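Local coordinates for putatuve endo-xylanase (Clostridium stercorarium, PDB 1O8P), which probably binds xylan and cellulose as the calcium-containing family 6 carbohydrate-binding module of a putative endo-xylanase, at residues A[45-50]-A[111-116]. Residues are numbered along the deposited sequence; the frame is centred on the assembly and turned at random.
Sequences FSLPGG and SFDTYR
Leu47 meets the phenol end of Tyr115 with a single branch: its CD2 methyl lies 3.3 Å from Tyr115 OH and 3.8 Å from Tyr115 CE1, reaching the hydroxyl end of the ring at a slant. With CG anti to the carbonyl carbon (chi1 -57°) and CD1 anti to CA (chi2 176°), CD2 is the branch that faces the tyrosine. Beside this methyl-to-phenol contact, Pro48 and Asp113 approach from opposite directions. Pro48 CG comes to 3.2 Å from Asp113 OD2, while Pro48 CD sits 3.7 Å from Asp113 OD1, so the carboxylate touches the rim of the proline ring through both oxygens. No hydrogen bond joins the two segments, and the small interface of 149 Å² rests on these van der Waals contacts. Asp113 extends to the proline with CG anti to its own N (chi1 -165°), and its OD1 also lies in the plane of the Tyr115 ring, at the edge.

Leu47, Pro48 and Asp113 belong to type I beta turns; Tyr115 directly follows the second. Leu47 to Gly50 closes through Gly50 N to Leu47 O, and Pro48 occupies the second position of that turn. Ser111 to Thr114 closes through Thr114 N to Ser111 O; within it, Ser111 OG accepts from Asp113 N at 2.9 Å, an ST turn that ties down the backbone of the aspartate. Ser111 OG is also hydrogen-bonded to Thr114 OG1.

Leu47 and Tyr115 both pack on Ala53 of strand 52-55 and Arg80 of strand 74-82, and Leu47 further touches Asp142, a calcium ligand on strand 140-147. In this beta-sandwich module, the contact thus brings the turn linking strands 43-46 and 52-55 against the loop that leads into strand 116-125, an outermost strand of the four-stranded antiparallel sheet.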
# COMPACT_ATOMS: atom_id res chain seq x y z
N PHE A 45 -8.47 -11.60 1.27
CA PHE A 45 -8.26 -12.99 1.63
C PHE A 45 -7.82 -13.09 3.09
O PHE A 45 -7.03 -12.27 3.56
CB PHE A 45 -7.18 -13.65 0.76
CG PHE A 45 -7.50 -13.65 -0.70
CD1 PHE A 45 -8.71 -14.20 -1.16
CD2 PHE A 45 -6.59 -13.14 -1.63
CE1 PHE A 45 -9.03 -14.19 -2.49
CE2 PHE A 45 -6.91 -13.14 -2.98
CZ PHE A 45 -8.15 -13.66 -3.40
N SER A 46 -8.30 -14.11 3.78
CA SER A 46 -7.86 -14.33 5.14
C SER A 46 -6.49 -15.02 5.13
O SER A 46 -6.16 -15.77 4.20
CB SER A 46 -8.92 -15.13 5.91
OG SER A 46 -9.17 -16.33 5.20
N LEU A 47 -5.66 -14.70 6.12
CA LEU A 47 -4.32 -15.27 6.19
C LEU A 47 -4.38 -16.40 7.21
O LEU A 47 -5.09 -16.25 8.20
CB LEU A 47 -3.29 -14.20 6.60
CG LEU A 47 -3.17 -12.94 5.73
CD1 LEU A 47 -2.18 -12.00 6.37
CD2 LEU A 47 -2.78 -13.25 4.30
N PRO A 48 -3.67 -17.52 6.96
CA PRO A 48 -3.69 -18.67 7.88
C PRO A 48 -3.50 -18.34 9.36
O PRO A 48 -4.26 -18.88 10.19
CB PRO A 48 -2.53 -19.55 7.38
CG PRO A 48 -2.40 -19.21 5.93
CD PRO A 48 -2.83 -17.78 5.77
N GLY A 49 -2.55 -17.47 9.72
CA GLY A 49 -2.36 -17.19 11.14
C GLY A 49 -3.19 -16.05 11.79
O GLY A 49 -2.85 -15.61 12.91
N GLY A 50 -4.27 -15.61 11.12
CA GLY A 50 -5.01 -14.39 11.48
C GLY A 50 -4.69 -13.19 10.58
O GLY A 50 -3.56 -13.02 10.10
N SER A 111 5.93 -17.25 -3.17
CA SER A 111 4.53 -17.67 -3.06
C SER A 111 3.60 -16.53 -2.63
O SER A 111 4.01 -15.62 -1.90
CB SER A 111 4.44 -18.89 -2.15
OG SER A 111 3.54 -18.72 -1.10
N PHE A 112 2.34 -16.57 -3.08
CA PHE A 112 1.37 -15.60 -2.60
C PHE A 112 1.03 -15.68 -1.12
O PHE A 112 0.21 -14.89 -0.65
CB PHE A 112 0.10 -15.62 -3.46
CG PHE A 112 0.28 -14.97 -4.79
CD1 PHE A 112 0.38 -13.59 -4.89
CD2 PHE A 112 0.38 -15.75 -5.94
CE1 PHE A 112 0.55 -12.99 -6.13
CE2 PHE A 112 0.57 -15.15 -7.21
CZ PHE A 112 0.65 -13.78 -7.30
N ASP A 113 1.63 -16.62 -0.40
CA ASP A 113 1.44 -16.70 1.06
C ASP A 113 2.78 -16.73 1.81
O ASP A 113 2.88 -17.19 2.94
CB ASP A 113 0.50 -17.85 1.47
CG ASP A 113 0.00 -17.71 2.93
OD1 ASP A 113 -0.19 -16.56 3.42
OD2 ASP A 113 -0.22 -18.70 3.68
N THR A 114 3.81 -16.21 1.17
CA THR A 114 5.07 -15.92 1.84
C THR A 114 5.24 -14.42 1.81
O THR A 114 5.54 -13.86 0.76
CB THR A 114 6.24 -16.63 1.07
OG1 THR A 114 5.90 -18.02 0.91
CG2 THR A 114 7.56 -16.61 1.87
N TYR A 115 5.00 -13.77 2.95
CA TYR A 115 5.07 -12.31 3.05
C TYR A 115 6.43 -11.84 3.50
O TYR A 115 7.08 -12.45 4.36
CB TYR A 115 3.97 -11.75 3.97
CG TYR A 115 2.59 -11.88 3.34
CD1 TYR A 115 1.91 -13.10 3.37
CD2 TYR A 115 2.00 -10.81 2.65
CE1 TYR A 115 0.67 -13.24 2.76
CE2 TYR A 115 0.75 -10.95 2.04
CZ TYR A 115 0.10 -12.15 2.10
OH TYR A 115 -1.15 -12.31 1.53
N ARG A 116 6.86 -10.74 2.90
CA ARG A 116 8.10 -10.07 3.24
C ARG A 116 7.82 -8.57 3.33
O ARG A 116 6.91 -8.05 2.66
CB ARG A 116 9.18 -10.34 2.17
CG ARG A 116 9.74 -11.77 2.17
CD ARG A 116 9.99 -12.38 3.57
NE ARG A 116 10.50 -13.75 3.46
CZ ARG A 116 9.98 -14.81 4.08
NH1 ARG A 116 8.93 -14.70 4.88
NH2 ARG A 116 10.54 -16.01 3.89